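Local coordinates for core protein VP4 (Bluetongue virus, PDB 2JHP), which caps viral messenger RNA as a multifunctional enzyme of the virus core, with bound S-adenosyl-L-homocysteine and guanine each occupying two separate pockets, at residues A[11-16]-A[71-76]; A[21-26]-A[44-49]; A[257-262]-A[299-304]; A[338-343]-A[354-359]. All coordinates share one frame; numbering follows the deposited sequence.

Interaction 1 (A[11-16]-A[71-76]); sequences TNELSH and STHKNV
The imidazole of His-73 has the carboxylate of Glu-13 over one face, with OE2 of Glu-13 standing 3.7 Å above the ring plane, nearer the rim than the centre. Thr-72 OG1 lies over that face too, and the carboxylate and ring planes are turned 39° apart. This is the junction where two neighbouring strands of a parallel sheet, 7-10 and 67-71, run out into loops at their C-terminal ends, and the second loop begins with an ST turn in which Ser-71 OG accepts from the backbone N of His-73. Glutamate suits the place because its two oxygens can collect the donors of both loops. On one side, OE1 of Glu-13 is met on its syn side by Thr-11 OG1. On the other, the backbone N of Thr-72 reaches OE2 of Glu-13 nearly along the C-O axis, at 3.0 Å and almost straight (166°). The chain of Glu-13 bends at chi2 (-74°), which swings the carboxylate round toward Thr-11 OG1 and keeps OE2 beside Thr-72. Beside the polar cluster Leu-14 supplies an apolar contact: its CD1 packs 3.9 Å from Thr-72 CG2, and it also touches Ile-70 and Ile-89. Ser-71 OG lies 2.8 Å from Thr-11 OG1. The second grip on OE2 of Glu-13 is the hydroxyl OG1 of Thr-72, which donates over 2.7 Å from above the carboxylate plane.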
loop_
_atom_site.group_PDB
_atom_site.type_symbol
_atom_site.label_atom_id
_atom_site.label_comp_id
_atom_site.label_asym_id
_atom_site.label_seq_id
_atom_site.Cartn_x
_atom_site.Cartn_y
_atom_site.Cartn_z
ATOM N N THR A 11 27.489 10.157 -7.983
ATOM C CA THR A 11 28.488 9.988 -9.035
ATOM C C THR A 11 29.469 11.163 -9.045
ATOM O O THR A 11 29.263 12.165 -8.354
ATOM C CB THR A 11 27.845 9.792 -10.429
ATOM O OG1 THR A 11 27.031 10.926 -10.761
ATOM C CG2 THR A 11 26.991 8.537 -10.446
ATOM N N ASN A 12 30.525 11.030 -9.841
ATOM C CA ASN A 12 31.695 11.900 -9.740
ATOM C C ASN A 12 31.456 13.389 -9.963
ATOM O O ASN A 12 32.023 14.218 -9.246
ATOM C CB ASN A 12 32.822 11.389 -10.646
ATOM C CG ASN A 12 33.429 10.087 -10.144
ATOM O OD1 ASN A 12 33.388 9.064 -10.828
ATOM N ND2 ASN A 12 33.982 10.120 -8.934
ATOM N N GLU A 13 30.609 13.724 -10.938
ATOM C CA GLU A 13 30.358 15.127 -11.303
ATOM C C GLU A 13 29.687 15.897 -10.166
ATOM O O GLU A 13 29.568 17.119 -10.215
ATOM C CB GLU A 13 29.533 15.220 -12.603
ATOM C CG GLU A 13 28.007 15.082 -12.451
ATOM C CD GLU A 13 27.504 13.655 -12.164
ATOM O OE1 GLU A 13 28.315 12.715 -11.975
ATOM O OE2 GLU A 13 26.268 13.475 -12.125
ATOM N N LEU A 14 29.289 15.160 -9.132
ATOM C CA LEU A 14 28.435 15.656 -8.063
ATOM C C LEU A 14 29.204 15.633 -6.746
ATOM O O LEU A 14 28.894 16.383 -5.814
ATOM C CB LEU A 14 27.217 14.735 -7.965
ATOM C CG LEU A 14 25.773 15.238 -7.916
ATOM C CD1 LEU A 14 25.488 16.286 -8.969
ATOM C CD2 LEU A 14 24.823 14.067 -8.093
ATOM N N SER A 15 30.218 14.771 -6.700
ATOM C CA SER A 15 31.020 14.494 -5.505
ATOM C C SER A 15 31.549 15.719 -4.746
ATOM O O SER A 15 31.694 15.676 -3.524
ATOM C CB SER A 15 32.191 13.585 -5.880
ATOM O OG SER A 15 33.191 13.600 -4.879
ATOM N N HIS A 16 31.849 16.792 -5.470
ATOM C CA HIS A 16 32.447 17.982 -4.872
ATOM C C HIS A 16 31.489 18.767 -3.965
ATOM O O HIS A 16 31.933 19.408 -3.009
ATOM C CB HIS A 16 33.025 18.890 -5.962
ATOM C CG HIS A 16 31.989 19.473 -6.871
ATOM N ND1 HIS A 16 31.286 18.713 -7.783
ATOM C CD2 HIS A 16 31.535 20.743 -7.006
ATOM C CE1 HIS A 16 30.440 19.491 -8.438
ATOM N NE2 HIS A 16 30.574 20.727 -7.987
ATOM N N SER A 71 22.507 10.908 -9.212
ATOM C CA SER A 71 23.325 11.459 -10.305
ATOM C C SER A 71 22.550 12.429 -11.189
ATOM O O SER A 71 21.323 12.502 -11.116
ATOM C CB SER A 71 23.884 10.330 -11.187
ATOM O OG SER A 71 24.680 10.846 -12.246
ATOM N N THR A 72 23.279 13.168 -12.025
ATOM C CA THR A 72 22.665 13.929 -13.109
ATOM C C THR A 72 22.357 12.984 -14.271
ATOM O O THR A 72 21.355 13.153 -14.967
ATOM C CB THR A 72 23.554 15.109 -13.604
ATOM O OG1 THR A 72 24.814 14.617 -14.080
ATOM C CG2 THR A 72 23.785 16.128 -12.487
ATOM N N HIS A 73 23.220 11.980 -14.447
ATOM C CA HIS A 73 23.111 10.994 -15.531
ATOM C C HIS A 73 21.941 10.015 -15.319
ATOM O O HIS A 73 21.417 9.893 -14.212
ATOM C CB HIS A 73 24.441 10.240 -15.704
ATOM C CG HIS A 73 25.642 11.136 -15.834
ATOM N ND1 HIS A 73 26.761 10.999 -15.040
ATOM C CD2 HIS A 73 25.894 12.183 -16.661
ATOM C CE1 HIS A 73 27.651 11.918 -15.373
ATOM N NE2 HIS A 73 27.148 12.650 -16.352
ATOM N N LYS A 74 21.526 9.328 -16.382
ATOM C CA LYS A 74 20.357 8.444 -16.310
ATOM C C LYS A 74 20.596 7.191 -15.463
ATOM O O LYS A 74 19.685 6.716 -14.783
ATOM C CB LYS A 74 19.873 8.045 -17.708
ATOM C CG LYS A 74 18.380 7.690 -17.756
ATOM C CD LYS A 74 18.018 6.722 -18.894
ATOM C CE LYS A 74 18.210 5.250 -18.493
ATOM N NZ LYS A 74 17.235 4.773 -17.468
ATOM N N ASN A 75 21.811 6.653 -15.510
ATOM C CA ASN A 75 22.125 5.426 -14.771
ATOM C C ASN A 75 23.588 5.262 -14.388
ATOM O O ASN A 75 24.435 6.065 -14.778
ATOM C CB ASN A 75 21.626 4.188 -15.524
ATOM C CG ASN A 75 22.031 4.185 -16.969
ATOM O OD1 ASN A 75 23.183 4.460 -17.310
ATOM N ND2 ASN A 75 21.085 3.860 -17.837
ATOM N N VAL A 76 23.866 4.211 -13.621
ATOM C CA VAL A 76 25.218 3.890 -13.184
ATOM C C VAL A 76 25.533 2.420 -13.512
ATOM O O VAL A 76 24.650 1.553 -13.450
ATOM C CB VAL A 76 25.452 4.274 -11.668
ATOM C CG1 VAL A 76 24.750 3.315 -10.713
ATOM C CG2 VAL A 76 26.942 4.381 -11.336
#

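Interaction 2 (A[21-26]-A[44-49]); sequences GFLPIW and YATDVY
Pro-24 and Val-48 make the closest side-chain contact, Pro-24 CG lying 3.3 Å from Val-48 CG1, with the two side chains at about a right angle. The compact pyrrolidine ring fits between this methyl and the start of the other segment: its CB touches Tyr-44 CD2 at 4.0 Å, and its CD rests near Thr-46 OG1. Tyr-44 then reaches on to Trp-26, placing CE1 3.6 Å above the indole plane toward the rim, while its OH comes within 3.4 Å of Trp-26 CB. These two rings are inclined at 41°, neither stacked nor edge-to-face, and their breadth gives the loop residue Tyr-44 a large apolar surface against the edge strand. Farther along, Leu-23 CD1 packs 3.7 Å from Tyr-49 CE2.

The backbone fixes the pairing of these groups. Tyr-49 N donates to Pro-24 O at 3.0 Å, and Trp-26 N donates to Tyr-49 O at 2.8 Å, so Tyr-49 straddles Ile-25 in parallel register. Proline can occupy its position because only its carbonyl is needed here. Thr-46 OG1 donates to Asp-47 O just before strand 48-51.

Strands 25-27 and 48-51 are linked through helix 34-41 as a beta-alpha-beta unit, 25-27 being an edge strand of the five-stranded parallel sheet. Trp-26 packs on that helix, whereas Tyr-49 packs on helix 99-112, where its OH bonds to Glu-103.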
loop_
_atom_site.group_PDB
_atom_site.type_symbol
_atom_site.label_atom_id
_atom_site.label_comp_id
_atom_site.label_asym_id
_atom_site.label_seq_id
_atom_site.Cartn_x
_atom_site.Cartn_y
_atom_site.Cartn_z
ATOM N N GLY A 21 29.129 19.563 3.141
ATOM C CA GLY A 21 27.893 19.362 3.907
ATOM C C GLY A 21 28.158 19.015 5.361
ATOM O O GLY A 21 29.248 19.270 5.870
ATOM N N PHE A 22 27.167 18.427 6.030
ATOM C CA PHE A 22 27.292 18.112 7.459
ATOM C C PHE A 22 27.177 16.620 7.778
ATOM O O PHE A 22 27.636 16.164 8.830
ATOM C CB PHE A 22 26.281 18.913 8.282
ATOM C CG PHE A 22 26.417 20.413 8.133
ATOM C CD1 PHE A 22 25.307 21.198 7.830
ATOM C CD2 PHE A 22 27.653 21.035 8.289
ATOM C CE1 PHE A 22 25.421 22.582 7.691
ATOM C CE2 PHE A 22 27.782 22.419 8.152
ATOM C CZ PHE A 22 26.661 23.195 7.854
ATOM N N LEU A 23 26.544 15.869 6.872
ATOM C CA LEU A 23 26.586 14.422 6.909
ATOM C C LEU A 23 28.010 13.954 6.611
ATOM O O LEU A 23 28.761 14.645 5.909
ATOM C CB LEU A 23 25.612 13.834 5.892
ATOM C CG LEU A 23 24.140 14.219 6.027
ATOM C CD1 LEU A 23 23.364 13.475 4.977
ATOM C CD2 LEU A 23 23.589 13.912 7.410
ATOM N N PRO A 24 28.383 12.774 7.129
ATOM C CA PRO A 24 29.750 12.302 6.940
ATOM C C PRO A 24 29.939 11.864 5.495
ATOM O O PRO A 24 28.950 11.684 4.776
ATOM C CB PRO A 24 29.866 11.096 7.883
ATOM C CG PRO A 24 28.517 10.892 8.492
ATOM C CD PRO A 24 27.538 11.795 7.840
ATOM N N ILE A 25 31.194 11.720 5.081
ATOM C CA ILE A 25 31.540 11.347 3.711
ATOM C C ILE A 25 32.385 10.081 3.720
ATOM O O ILE A 25 33.305 9.929 4.529
ATOM C CB ILE A 25 32.319 12.482 2.998
ATOM C CG1 ILE A 25 31.503 13.774 3.002
ATOM C CG2 ILE A 25 32.660 12.103 1.563
ATOM C CD1 ILE A 25 32.306 14.981 3.431
ATOM N N TRP A 26 32.060 9.178 2.810
ATOM C CA TRP A 26 32.804 7.941 2.644
ATOM C C TRP A 26 33.430 7.934 1.255
ATOM O O TRP A 26 32.719 7.862 0.248
ATOM C CB TRP A 26 31.862 6.747 2.851
ATOM C CG TRP A 26 32.458 5.352 2.739
ATOM C CD1 TRP A 26 33.782 5.004 2.698
ATOM C CD2 TRP A 26 31.722 4.123 2.701
ATOM N NE1 TRP A 26 33.910 3.635 2.616
ATOM C CE2 TRP A 26 32.661 3.071 2.619
ATOM C CE3 TRP A 26 30.352 3.809 2.724
ATOM C CZ2 TRP A 26 32.278 1.726 2.555
ATOM C CZ3 TRP A 26 29.969 2.463 2.659
ATOM C CH2 TRP A 26 30.933 1.442 2.582
ATOM N N TYR A 44 29.223 4.297 10.382
ATOM C CA TYR A 44 28.301 5.417 10.214
ATOM C C TYR A 44 26.957 5.202 10.910
ATOM O O TYR A 44 26.310 4.164 10.739
ATOM C CB TYR A 44 28.120 5.723 8.725
ATOM C CG TYR A 44 29.429 5.972 8.016
ATOM C CD1 TYR A 44 29.914 5.067 7.071
ATOM C CD2 TYR A 44 30.202 7.112 8.302
ATOM C CE1 TYR A 44 31.120 5.287 6.418
ATOM C CE2 TYR A 44 31.414 7.343 7.652
ATOM C CZ TYR A 44 31.867 6.421 6.715
ATOM O OH TYR A 44 33.062 6.632 6.070
ATOM N N ALA A 45 26.546 6.195 11.700
ATOM C CA ALA A 45 25.305 6.097 12.472
ATOM C C ALA A 45 24.157 6.981 11.949
ATOM O O ALA A 45 23.034 6.908 12.450
ATOM C CB ALA A 45 25.577 6.361 13.933
ATOM N N THR A 46 24.446 7.804 10.942
ATOM C CA THR A 46 23.421 8.585 10.235
ATOM C C THR A 46 23.523 8.235 8.764
ATOM O O THR A 46 24.436 7.507 8.377
ATOM C CB THR A 46 23.660 10.117 10.357
ATOM O OG1 THR A 46 24.882 10.461 9.694
ATOM C CG2 THR A 46 23.751 10.554 11.792
ATOM N N ASP A 47 22.616 8.761 7.939
ATOM C CA ASP A 47 22.819 8.730 6.490
ATOM C C ASP A 47 24.171 9.353 6.162
ATOM O O ASP A 47 24.635 10.263 6.866
ATOM C CB ASP A 47 21.692 9.436 5.728
ATOM C CG ASP A 47 20.361 8.684 5.813
ATOM O OD1 ASP A 47 20.370 7.450 6.029
ATOM O OD2 ASP A 47 19.300 9.327 5.668
ATOM N N VAL A 48 24.808 8.825 5.119
ATOM C CA VAL A 48 26.164 9.208 4.732
ATOM C C VAL A 48 26.276 9.335 3.238
ATOM O O VAL A 48 25.627 8.602 2.486
ATOM C CB VAL A 48 27.226 8.170 5.166
ATOM C CG1 VAL A 48 27.640 8.421 6.571
ATOM C CG2 VAL A 48 26.715 6.735 4.994
ATOM N N TYR A 49 27.126 10.261 2.811
ATOM C CA TYR A 49 27.389 10.418 1.397
ATOM C C TYR A 49 28.545 9.534 0.993
ATOM O O TYR A 49 29.462 9.303 1.780
ATOM C CB TYR A 49 27.717 11.864 1.076
ATOM C CG TYR A 49 26.539 12.793 1.133
ATOM C CD1 TYR A 49 25.501 12.702 0.204
ATOM C CD2 TYR A 49 26.476 13.792 2.098
ATOM C CE1 TYR A 49 24.413 13.580 0.248
ATOM C CE2 TYR A 49 25.390 14.672 2.154
ATOM C CZ TYR A 49 24.372 14.559 1.228
ATOM O OH TYR A 49 23.317 15.425 1.300
#

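Interaction 3 (A[257-262]-A[299-304]); sequences RVERLF and AFSSAL
Arg-260, Phe-262 and Phe-300 give up the most surface here. Arg-260 runs extended from CG to NE past the carbonyl oxygen of Ala-299, which meets the edge of the guanidinium: NH1 of Arg-260 donates to Ala-299 O at 2.8 Å, in the carbonyl plane and on a lone pair. A long, flat, multiply donating group suits this spot, since NH2 is taken up by Asn-253 O. Two residues on, Phe-262 CB lies over the face of the Phe-300 ring, 3.8 Å from the centroid. With CG anti to the backbone N (chi1 -177°), the Phe-262 ring is carried so that its edge turns to that face, planes 80° apart, a T-shaped pair that buries two bulky apolar groups. Phe-300 meets the Leu-261 backbone with its own edge, CE2 lying 3.4 Å from Leu-261 C. A bound S-adenosyl-L-homocysteine lies about 9 Å from the Phe-262 side chain.

The main chain joins in parallel register: Phe-262 N donates to Ser-302 O at 3.0 Å, and Leu-304 N to Phe-262 O at 2.8 Å. Strands 260-264 and 302-308 flank a crossover through helix 280-295, which packs on Phe-262. They are the fourth and fifth strands of a sheet ordered 3-2-1-4-5-7-6 with an antiparallel seventh strand, the Rossmann-like signature of class I methyltransferases.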
loop_
_atom_site.group_PDB
_atom_site.type_symbol
_atom_site.label_atom_id
_atom_site.label_comp_id
_atom_site.label_asym_id
_atom_site.label_seq_id
_atom_site.Cartn_x
_atom_site.Cartn_y
_atom_site.Cartn_z
ATOM N N ARG A 257 -24.643 -14.455 -15.622
ATOM C CA ARG A 257 -24.446 -13.768 -14.353
ATOM C C ARG A 257 -23.575 -12.523 -14.541
ATOM O O ARG A 257 -22.524 -12.592 -15.174
ATOM C CB ARG A 257 -23.749 -14.743 -13.404
ATOM C CG ARG A 257 -23.823 -14.433 -11.925
ATOM C CD ARG A 257 -22.920 -15.401 -11.160
ATOM N NE ARG A 257 -21.507 -15.112 -11.407
ATOM C CZ ARG A 257 -20.492 -15.870 -11.001
ATOM N NH1 ARG A 257 -20.713 -16.986 -10.315
ATOM N NH2 ARG A 257 -19.246 -15.507 -11.279
ATOM N N VAL A 258 -24.016 -11.390 -14.001
ATOM C CA VAL A 258 -23.251 -10.151 -14.076
ATOM C C VAL A 258 -23.563 -9.189 -12.923
ATOM O O VAL A 258 -24.668 -9.185 -12.382
ATOM C CB VAL A 258 -23.459 -9.397 -15.432
ATOM C CG1 VAL A 258 -22.587 -10.000 -16.538
ATOM C CG2 VAL A 258 -24.941 -9.372 -15.833
ATOM N N GLU A 259 -22.577 -8.382 -12.546
ATOM C CA GLU A 259 -22.848 -7.250 -11.679
ATOM C C GLU A 259 -23.171 -6.076 -12.575
ATOM O O GLU A 259 -22.347 -5.676 -13.407
ATOM C CB GLU A 259 -21.671 -6.923 -10.767
ATOM C CG GLU A 259 -21.967 -5.731 -9.883
ATOM C CD GLU A 259 -20.875 -5.399 -8.888
ATOM O OE1 GLU A 259 -19.971 -6.233 -8.651
ATOM O OE2 GLU A 259 -20.935 -4.284 -8.330
ATOM N N ARG A 260 -24.386 -5.559 -12.419
ATOM C CA ARG A 260 -24.850 -4.402 -13.169
ATOM C C ARG A 260 -24.977 -3.198 -12.245
ATOM O O ARG A 260 -25.380 -3.336 -11.089
ATOM C CB ARG A 260 -26.195 -4.687 -13.828
ATOM C CG ARG A 260 -26.196 -5.822 -14.829
ATOM C CD ARG A 260 -27.606 -6.062 -15.377
ATOM N NE ARG A 260 -27.759 -7.378 -15.991
ATOM C CZ ARG A 260 -28.362 -8.412 -15.409
ATOM N NH1 ARG A 260 -28.862 -8.296 -14.182
ATOM N NH2 ARG A 260 -28.445 -9.575 -16.048
ATOM N N LEU A 261 -24.621 -2.024 -12.762
ATOM C CA LEU A 261 -24.827 -0.748 -12.062
ATOM C C LEU A 261 -25.726 0.180 -12.871
ATOM O O LEU A 261 -25.555 0.324 -14.085
ATOM C CB LEU A 261 -23.488 -0.065 -11.772
ATOM C CG LEU A 261 -23.381 1.452 -11.586
ATOM C CD1 LEU A 261 -24.024 1.916 -10.292
ATOM C CD2 LEU A 261 -21.904 1.788 -11.600
ATOM N N PHE A 262 -26.671 0.807 -12.174
ATOM C CA PHE A 262 -27.661 1.689 -12.768
ATOM C C PHE A 262 -27.291 3.143 -12.472
ATOM O O PHE A 262 -27.205 3.543 -11.309
ATOM C CB PHE A 262 -29.034 1.336 -12.184
ATOM C CG PHE A 262 -30.187 2.130 -12.752
ATOM C CD1 PHE A 262 -30.851 1.692 -13.893
ATOM C CD2 PHE A 262 -30.636 3.285 -12.119
ATOM C CE1 PHE A 262 -31.930 2.412 -14.413
ATOM C CE2 PHE A 262 -31.720 4.009 -12.628
ATOM C CZ PHE A 262 -32.365 3.573 -13.778
ATOM N N ALA A 299 -31.674 -7.262 -10.263
ATOM C CA ALA A 299 -30.861 -7.221 -11.482
ATOM C C ALA A 299 -29.639 -6.304 -11.337
ATOM O O ALA A 299 -28.666 -6.415 -12.095
ATOM C CB ALA A 299 -31.712 -6.786 -12.670
ATOM N N PHE A 300 -29.694 -5.399 -10.365
ATOM C CA PHE A 300 -28.634 -4.410 -10.173
ATOM C C PHE A 300 -28.021 -4.471 -8.794
ATOM O O PHE A 300 -28.728 -4.470 -7.797
ATOM C CB PHE A 300 -29.173 -2.998 -10.392
ATOM C CG PHE A 300 -29.321 -2.622 -11.828
ATOM C CD1 PHE A 300 -30.531 -2.792 -12.476
ATOM C CD2 PHE A 300 -28.238 -2.088 -12.533
ATOM C CE1 PHE A 300 -30.662 -2.441 -13.796
ATOM C CE2 PHE A 300 -28.350 -1.734 -13.866
ATOM C CZ PHE A 300 -29.559 -1.902 -14.501
ATOM N N SER A 301 -26.694 -4.496 -8.742
ATOM C CA SER A 301 -25.972 -4.415 -7.459
ATOM C C SER A 301 -26.131 -3.047 -6.761
ATOM O O SER A 301 -26.128 -2.961 -5.527
ATOM C CB SER A 301 -24.490 -4.643 -7.695
ATOM O OG SER A 301 -23.945 -3.510 -8.348
ATOM N N SER A 302 -26.236 -1.987 -7.559
ATOM C CA SER A 302 -26.189 -0.628 -7.040
ATOM C C SER A 302 -26.718 0.383 -8.042
ATOM O O SER A 302 -26.745 0.126 -9.242
ATOM C CB SER A 302 -24.755 -0.256 -6.641
ATOM O OG SER A 302 -23.817 -0.718 -7.605
ATOM N N ALA A 303 -27.137 1.536 -7.537
ATOM C CA ALA A 303 -27.614 2.613 -8.387
ATOM C C ALA A 303 -27.077 3.941 -7.890
ATOM O O ALA A 303 -26.918 4.148 -6.681
ATOM C CB ALA A 303 -29.133 2.633 -8.422
ATOM N N LEU A 304 -26.778 4.831 -8.830
ATOM C CA LEU A 304 -26.463 6.216 -8.489
ATOM C C LEU A 304 -27.425 7.166 -9.208
ATOM O O LEU A 304 -27.391 7.285 -10.435
ATOM C CB LEU A 304 -25.007 6.544 -8.820
ATOM C CG LEU A 304 -24.376 7.728 -8.080
ATOM C CD1 LEU A 304 -24.254 7.487 -6.572
ATOM C CD2 LEU A 304 -23.017 8.002 -8.666
HETATM O O HOH W 1 -21.393 -1.630 -8.709
HETATM O O HOH W 2 -26.127 -6.989 -10.454
#

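Interaction 4 (A[338-343]-A[354-359]); sequences NFMRLR and PDASVT
Arg-341 meets Asp-355 through a salt bridge, Arg-341 NH2 lying 3.0 Å from Asp-355 OD2, and meets Ala-356 through its backbone. Arg-341 O accepts from Ala-356 N at 3.0 Å in the carbonyl plane, although the N-H is bent (141°). The guanidinium is shared out among several acceptors. NE donates to Leu-342 O, a longer bond of 3.3 Å that comes from above the carbonyl plane, and NH1 bonds to His-353 O. The Arg-341 chain bends at chi2 and chi3, chi3 being 77°, which folds the head back over the 354-355 backbone. There Asp-355 CA sits over one face, 3.5 Å above the plane. Arg-341 NH1 and Asp-355 N also come close, but as two donors they make no bond. Thr-321 OG1 ties both segments together from outside, bonding to Arg-341 N and to Pro-354 O.

Small and apolar, Ala-356 can tuck its CB 3.9 Å from Met-340 CB, with Leu-342 CD2 on the same methyl. This patch lies at the end of strand 335-341, where the chain turns through a loop toward strand 357-362 in a separate two-stranded sheet.

The guanidinium and carboxylate planes stand 59° apart, so the ion pair is not the flat, two-bond kind. With Asp-355 exposed, water would probably weaken it, and the backbone carbonyls appear to do more to fix the arginine's orientation.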
loop_
_atom_site.group_PDB
_atom_site.type_symbol
_atom_site.label_atom_id
_atom_site.label_comp_id
_atom_site.label_asym_id
_atom_site.label_seq_id
_atom_site.Cartn_x
_atom_site.Cartn_y
_atom_site.Cartn_z
ATOM N N ASN A 338 -27.510 10.232 -5.172
ATOM C CA ASN A 338 -28.233 9.262 -4.383
ATOM C C ASN A 338 -27.670 7.899 -4.674
ATOM O O ASN A 338 -27.878 7.360 -5.759
ATOM C CB ASN A 338 -29.721 9.302 -4.729
ATOM C CG ASN A 338 -30.563 8.417 -3.826
ATOM O OD1 ASN A 338 -31.774 8.355 -3.982
ATOM N ND2 ASN A 338 -29.930 7.730 -2.885
ATOM N N PHE A 339 -26.929 7.360 -3.713
ATOM C CA PHE A 339 -26.439 6.002 -3.827
ATOM C C PHE A 339 -27.463 5.021 -3.257
ATOM O O PHE A 339 -27.988 5.217 -2.151
ATOM C CB PHE A 339 -25.071 5.826 -3.151
ATOM C CG PHE A 339 -24.613 4.395 -3.098
ATOM C CD1 PHE A 339 -24.210 3.734 -4.254
ATOM C CD2 PHE A 339 -24.620 3.697 -1.898
ATOM C CE1 PHE A 339 -23.805 2.408 -4.207
ATOM C CE2 PHE A 339 -24.218 2.373 -1.844
ATOM C CZ PHE A 339 -23.810 1.726 -2.997
ATOM N N MET A 340 -27.735 3.973 -4.026
ATOM C CA MET A 340 -28.705 2.968 -3.648
ATOM C C MET A 340 -28.015 1.612 -3.676
ATOM O O MET A 340 -27.556 1.169 -4.733
ATOM C CB MET A 340 -29.894 2.966 -4.623
ATOM C CG MET A 340 -30.691 4.281 -4.732
ATOM S SD MET A 340 -31.987 4.280 -6.007
ATOM C CE MET A 340 -33.055 2.986 -5.404
ATOM N N ARG A 341 -27.918 0.965 -2.513
ATOM C CA ARG A 341 -27.405 -0.402 -2.439
ATOM C C ARG A 341 -28.578 -1.351 -2.591
ATOM O O ARG A 341 -29.556 -1.282 -1.840
ATOM C CB ARG A 341 -26.670 -0.658 -1.133
ATOM C CG ARG A 341 -25.719 -1.866 -1.209
ATOM C CD ARG A 341 -26.028 -2.862 -0.124
ATOM N NE ARG A 341 -27.199 -3.659 -0.448
ATOM C CZ ARG A 341 -28.030 -4.184 0.442
ATOM N NH1 ARG A 341 -27.833 -3.999 1.741
ATOM N NH2 ARG A 341 -29.068 -4.893 0.025
ATOM N N LEU A 342 -28.485 -2.219 -3.586
ATOM C CA LEU A 342 -29.589 -3.095 -3.931
ATOM C C LEU A 342 -29.204 -4.561 -3.762
ATOM O O LEU A 342 -28.099 -4.877 -3.351
ATOM C CB LEU A 342 -30.035 -2.823 -5.373
ATOM C CG LEU A 342 -30.441 -1.402 -5.760
ATOM C CD1 LEU A 342 -30.565 -1.271 -7.275
ATOM C CD2 LEU A 342 -31.741 -1.004 -5.088
ATOM N N ARG A 343 -30.137 -5.456 -4.043
ATOM C CA ARG A 343 -29.782 -6.850 -4.203
ATOM C C ARG A 343 -29.617 -7.017 -5.698
ATOM O O ARG A 343 -30.149 -6.217 -6.476
ATOM C CB ARG A 343 -30.837 -7.795 -3.614
ATOM C CG ARG A 343 -32.246 -7.557 -4.092
ATOM C CD ARG A 343 -33.072 -6.739 -3.102
ATOM N NE ARG A 343 -34.177 -6.063 -3.788
ATOM C CZ ARG A 343 -35.148 -6.685 -4.457
ATOM N NH1 ARG A 343 -35.172 -8.013 -4.548
ATOM N NH2 ARG A 343 -36.096 -5.972 -5.053
ATOM N N PRO A 354 -26.924 -0.361 4.271
ATOM C CA PRO A 354 -28.344 -0.734 4.354
ATOM C C PRO A 354 -29.056 -0.685 3.000
ATOM O O PRO A 354 -28.842 0.246 2.217
ATOM C CB PRO A 354 -28.937 0.290 5.329
ATOM C CG PRO A 354 -27.948 1.374 5.441
ATOM C CD PRO A 354 -26.599 0.794 5.126
ATOM N N ASP A 355 -29.868 -1.710 2.740
ATOM C CA ASP A 355 -30.755 -1.798 1.573
ATOM C C ASP A 355 -31.419 -0.450 1.316
ATOM O O ASP A 355 -31.771 0.258 2.263
ATOM C CB ASP A 355 -31.843 -2.846 1.841
ATOM C CG ASP A 355 -31.934 -3.900 0.747
ATOM O OD1 ASP A 355 -32.106 -3.543 -0.445
ATOM O OD2 ASP A 355 -31.841 -5.104 1.089
ATOM N N ALA A 356 -31.593 -0.085 0.049
ATOM C CA ALA A 356 -32.194 1.210 -0.254
ATOM C C ALA A 356 -33.631 1.199 0.198
ATOM O O ALA A 356 -34.380 0.269 -0.118
ATOM C CB ALA A 356 -32.091 1.548 -1.728
ATOM N N SER A 357 -33.993 2.221 0.971
ATOM C CA SER A 357 -35.341 2.348 1.520
ATOM C C SER A 357 -35.873 3.781 1.452
ATOM O O SER A 357 -35.177 4.701 1.036
ATOM C CB SER A 357 -35.363 1.852 2.967
ATOM O OG SER A 357 -34.362 2.508 3.731
ATOM N N VAL A 358 -37.119 3.957 1.868
ATOM C CA VAL A 358 -37.741 5.272 1.873
ATOM C C VAL A 358 -37.153 6.102 3.010
ATOM O O VAL A 358 -37.107 5.655 4.151
ATOM C CB VAL A 358 -39.286 5.180 1.925
ATOM C CG1 VAL A 358 -39.759 4.282 3.077
ATOM C CG2 VAL A 358 -39.913 6.569 2.010
ATOM N N THR A 359 -36.678 7.300 2.674
ATOM C CA THR A 359 -35.941 8.144 3.603
ATOM C C THR A 359 -36.550 9.543 3.668
ATOM O O THR A 359 -36.902 10.131 2.639
ATOM C CB THR A 359 -34.446 8.254 3.185
ATOM O OG1 THR A 359 -33.913 6.951 2.910
ATOM C CG2 THR A 359 -33.619 8.901 4.282
#

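In the fold
Near the N terminus, interaction 2 pairs two strands of a parallel sheet and interaction 1 joins loops at the ends of two others, their centres about 17 Å apart. Interactions 3 and 4 lie on the opposite side of the chain's centre, their centres 55 to 59 Å from those of interactions 1 and 2. Interaction 3 is the buried one, with a T-shaped aromatic pair and strand hydrogen bonds inside a methyltransferase sheet. Its strand 302-308 pairs with 335-341 of interaction 4, Ala-303 O lying 2.8 Å from Met-340 N. The other three are partly exposed: a carboxylate collects donors in interaction 1, aromatic and proline packing flanks a parallel bridge in interaction 2, and an arginine at a strand end grips the loop before strand 357-362 in interaction 4.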